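Local coordinates for Dhd127_b (Synthetic construct, PDB 6DLM), which is one half of a computationally designed coiled-coil heterodimer, a helical hairpin made to pair specifically with its partner chain, at residues L33-R38 with V43-E48. Numbering follows the deposited sequence.
Sequences LEILKR and VERVRE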
ATOM      1  N   LEU B  33      11.468  -9.064   1.742  1.00 14.99           N
ATOM      2  CA  LEU B  33      11.405 -10.146   0.767  1.00 12.62           C
ATOM      3  C   LEU B  33      12.781 -10.501   0.173  1.00 17.81           C
ATOM      4  O   LEU B  33      13.104 -11.664   0.020  1.00 13.29           O
ATOM      5  CB  LEU B  33      10.444  -9.783  -0.349  1.00 16.92           C
ATOM      6  CG  LEU B  33      10.390 -10.759  -1.514  1.00 24.03           C
ATOM      7  CD1 LEU B  33       9.994 -12.153  -1.053  1.00 29.01           C
ATOM      8  CD2 LEU B  33       9.423 -10.235  -2.555  1.00 33.98           C
ATOM      9  N   GLU B  34      13.573  -9.496  -0.166  1.00 15.36           N
ATOM     10  CA  GLU B  34      14.910  -9.758  -0.698  1.00 16.31           C
ATOM     11  C   GLU B  34      15.800 -10.485   0.327  1.00 11.79           C
ATOM     12  O   GLU B  34      16.547 -11.377  -0.026  1.00 12.86           O
ATOM     13  CB  GLU B  34      15.546  -8.471  -1.214  1.00 15.76           C
ATOM     14  CG  GLU B  34      14.852  -7.988  -2.474  1.00 12.75           C
ATOM     15  CD  GLU B  34      15.618  -6.927  -3.244  1.00 17.67           C
ATOM     16  OE1 GLU B  34      16.256  -6.076  -2.625  1.00 20.01           O
ATOM     17  OE2 GLU B  34      15.555  -6.947  -4.481  1.00 25.73           O
ATOM     18  N   ILE B  35      15.720 -10.084   1.581  1.00 15.14           N
ATOM     19  CA  ILE B  35      16.463 -10.769   2.624  1.00 13.57           C
ATOM     20  C   ILE B  35      15.994 -12.223   2.806  1.00 12.96           C
ATOM     21  O   ILE B  35      16.808 -13.116   2.911  1.00 17.11           O
ATOM     22  CB  ILE B  35      16.319 -10.034   3.965  1.00 15.63           C
ATOM     23  CG1 ILE B  35      17.010  -8.678   3.893  1.00 15.90           C
ATOM     24  CG2 ILE B  35      16.885 -10.868   5.095  1.00 14.38           C
ATOM     25  CD1 ILE B  35      16.792  -7.830   5.125  1.00 19.33           C
ATOM     26  N   LEU B  36      14.683 -12.430   2.810  1.00 13.94           N
ATOM     27  CA  LEU B  36      14.106 -13.770   2.978  1.00 17.31           C
ATOM     28  C   LEU B  36      14.528 -14.740   1.871  1.00 16.31           C
ATOM     29  O   LEU B  36      14.845 -15.883   2.153  1.00 23.52           O
ATOM     30  CB  LEU B  36      12.581 -13.697   3.036  1.00 17.96           C
ATOM     31  CG  LEU B  36      11.987 -13.182   4.345  1.00 24.20           C
ATOM     32  CD1 LEU B  36      10.485 -13.024   4.217  1.00 22.90           C
ATOM     33  CD2 LEU B  36      12.314 -14.134   5.480  1.00 25.83           C
ATOM     34  N   LYS B  37      14.575 -14.286   0.623  1.00 15.39           N
ATOM     35  CA  LYS B  37      15.035 -15.122  -0.476  1.00 15.62           C
ATOM     36  C   LYS B  37      16.478 -15.632  -0.291  1.00 22.15           C
ATOM     37  O   LYS B  37      16.803 -16.696  -0.797  1.00 28.11           O
ATOM     38  CB  LYS B  37      14.902 -14.380  -1.795  1.00 19.37           C
ATOM     39  CG  LYS B  37      13.472 -14.024  -2.125  1.00 25.26           C
ATOM     40  CD  LYS B  37      13.416 -12.816  -3.033  1.00 42.11           C
ATOM     41  CE  LYS B  37      13.171 -13.201  -4.471  1.00 48.97           C
ATOM     42  NZ  LYS B  37      11.714 -13.248  -4.772  1.00 55.14           N
ATOM     43  N   ARG B  38      17.288 -14.840   0.376  1.00 20.21           N
ATOM     44  CA  ARG B  38      18.640 -15.242   0.655  1.00 24.14           C
ATOM     45  C   ARG B  38      18.825 -16.143   1.912  1.00 23.12           C
ATOM     46  O   ARG B  38      19.963 -16.460   2.196  1.00 22.66           O
ATOM     47  CB  ARG B  38      19.541 -14.012   0.702  1.00 15.21           C
ATOM     48  CG  ARG B  38      19.634 -13.296  -0.636  1.00 13.08           C
ATOM     49  CD  ARG B  38      20.148 -11.883  -0.461  1.00 16.40           C
ATOM     50  NE  ARG B  38      21.273 -11.842   0.459  1.00 19.22           N
ATOM     51  CZ  ARG B  38      21.557 -10.815   1.242  1.00 13.77           C
ATOM     52  NH1 ARG B  38      20.794  -9.742   1.226  1.00 14.70           N
ATOM     53  NH2 ARG B  38      22.593 -10.876   2.055  1.00 18.99           N
ATOM     54  N   VAL B  43      17.318 -13.497  12.124  1.00 26.27           N
ATOM     55  CA  VAL B  43      16.078 -12.796  11.818  1.00 18.97           C
ATOM     56  C   VAL B  43      15.881 -11.436  12.526  1.00 17.79           C
ATOM     57  O   VAL B  43      14.779 -10.919  12.501  1.00 20.59           O
ATOM     58  CB  VAL B  43      14.846 -13.680  12.101  1.00 20.59           C
ATOM     59  CG1 VAL B  43      14.756 -14.804  11.090  1.00 28.29           C
ATOM     60  CG2 VAL B  43      14.906 -14.231  13.512  1.00 29.07           C
ATOM     61  N   GLU B  44      16.909 -10.871  13.135  1.00 17.25           N
ATOM     62  CA  GLU B  44      16.696  -9.617  13.829  1.00 19.07           C
ATOM     63  C   GLU B  44      16.238  -8.500  12.890  1.00 16.39           C
ATOM     64  O   GLU B  44      15.298  -7.793  13.206  1.00 16.48           O
ATOM     65  CB  GLU B  44      17.963  -9.202  14.583  1.00 19.13           C
ATOM     66  CG  GLU B  44      18.381 -10.215  15.635  1.00 24.72           C
ATOM     67  CD  GLU B  44      19.537  -9.754  16.490  1.00 35.99           C
ATOM     68  OE1 GLU B  44      19.772  -8.539  16.562  1.00 49.06           O
ATOM     69  OE2 GLU B  44      20.201 -10.606  17.099  1.00 33.41           O
ATOM     70  N   ARG B  45      16.907  -8.342  11.755  1.00 17.61           N
ATOM     71  CA  ARG B  45      16.507  -7.307  10.806  1.00 19.05           C
ATOM     72  C   ARG B  45      15.112  -7.558  10.222  1.00 13.82           C
ATOM     73  O   ARG B  45      14.284  -6.670  10.210  1.00 14.65           O
ATOM     74  CB  ARG B  45      17.525  -7.208   9.676  1.00 15.43           C
ATOM     75  CG  ARG B  45      17.166  -6.204   8.604  1.00 14.28           C
ATOM     76  CD  ARG B  45      17.021  -4.798   9.155  1.00 15.40           C
ATOM     77  NE  ARG B  45      16.882  -3.833   8.078  1.00 13.86           N
ATOM     78  CZ  ARG B  45      16.791  -2.523   8.240  1.00 16.46           C
ATOM     79  NH1 ARG B  45      16.811  -2.000   9.454  1.00 19.29           N
ATOM     80  NH2 ARG B  45      16.668  -1.737   7.182  1.00 14.95           N
ATOM     81  N   VAL B  46      14.828  -8.782   9.797  1.00 14.99           N
ATOM     82  CA  VAL B  46      13.503  -9.056   9.259  1.00 17.79           C
ATOM     83  C   VAL B  46      12.411  -8.832  10.317  1.00 16.11           C
ATOM     84  O   VAL B  46      11.363  -8.314   9.984  1.00 15.32           O
ATOM     85  CB  VAL B  46      13.373 -10.461   8.636  1.00 29.67           C
ATOM     86  CG1 VAL B  46      14.130 -10.535   7.319  1.00 25.32           C
ATOM     87  CG2 VAL B  46      13.821 -11.533   9.600  1.00 34.37           C
ATOM     88  N   ARG B  47      12.635  -9.226  11.572  1.00 16.22           N
ATOM     89  CA  ARG B  47      11.648  -8.996  12.611  1.00 17.59           C
ATOM     90  C   ARG B  47      11.429  -7.496  12.798  1.00 17.15           C
ATOM     91  O   ARG B  47      10.316  -7.064  13.024  1.00 15.12           O
ATOM     92  CB  ARG B  47      12.081  -9.636  13.929  1.00 17.07           C
ATOM     93  CG  ARG B  47      11.861 -11.133  13.993  1.00 27.21           C
ATOM     94  CD  ARG B  47      10.380 -11.489  14.024  1.00 35.44           C
ATOM     95  NE  ARG B  47      10.183 -12.918  14.232  1.00 39.77           N
ATOM     96  CZ  ARG B  47       9.019 -13.546  14.134  1.00 46.77           C
ATOM     97  NH1 ARG B  47       7.920 -12.884  13.833  1.00 30.18           N
ATOM     98  NH2 ARG B  47       8.961 -14.851  14.353  1.00 56.04           N
ATOM     99  N   GLU B  48      12.504  -6.714  12.740  1.00 15.20           N
ATOM    100  CA  GLU B  48      12.377  -5.263  12.849  1.00 11.80           C
ATOM    101  C   GLU B  48      11.590  -4.675  11.656  1.00 13.98           C
ATOM    102  O   GLU B  48      10.803  -3.765  11.844  1.00 14.60           O
ATOM    103  CB  GLU B  48      13.741  -4.597  12.984  1.00 15.88           C
ATOM    104  CG  GLU B  48      13.716  -3.083  12.899  1.00 14.10           C
ATOM    105  CD  GLU B  48      12.928  -2.413  14.010  1.00 19.13           C
ATOM    106  OE1 GLU B  48      12.713  -1.191  13.922  1.00 17.30           O
ATOM    107  OE2 GLU B  48      12.529  -3.101  14.964  1.00 20.85           O
TER
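Ile35 faces Val46 across the loop end of a helical hairpin, their CA atoms 7.5 Å apart, where residues 33-37 close helix 7-37 and residues 44-48 start helix 44-75; the two short axes run nearly antiparallel, at 150°, and come within 10.3 Å of each other. Both side chains leave the backbone toward the opposing helix and make the closest touch of the contact, Ile35 CG2 against Val46 CG1 at 3.6 Å, one methyl on another. That same valine methyl also lies 4.0 Å from Ile35 CB, so it sits against the branch point of the isoleucine rather than beyond its tip. The two branches of Ile35 share the work. With chi1 at -67°, CG2 is trans to the backbone N and meets the valine, while CG1 and CD1 extend to Arg45, the residue before Val46 on helix 44-75. There CD1 rests 3.9 Å from Arg45 CG, and the two side chains cross at about a right angle. The arginine bends at its second torsion, 59°; CG makes the contact, and beyond it NE reaches Glu31, one turn before Ile35, in a salt bridge. On the other flank Leu36 turns its end inward, and its CD2 reaches Val46 CG1 more loosely, at 4.4 Å. Leu36 also packs on Leu36 of the Dhd127_a chain, which carries the apolar layer into the dimer interface, and Ile35 also touches Leu49, further along helix 44-75. No hydrogen bond joins the two segments: the contact between them is apolar, made chiefly by branched aliphatic groups, grading from buried Leu36 and Val46 to the exposed Arg45, whose charge is engaged by Glu31 at the exposed edge of the apolar contact.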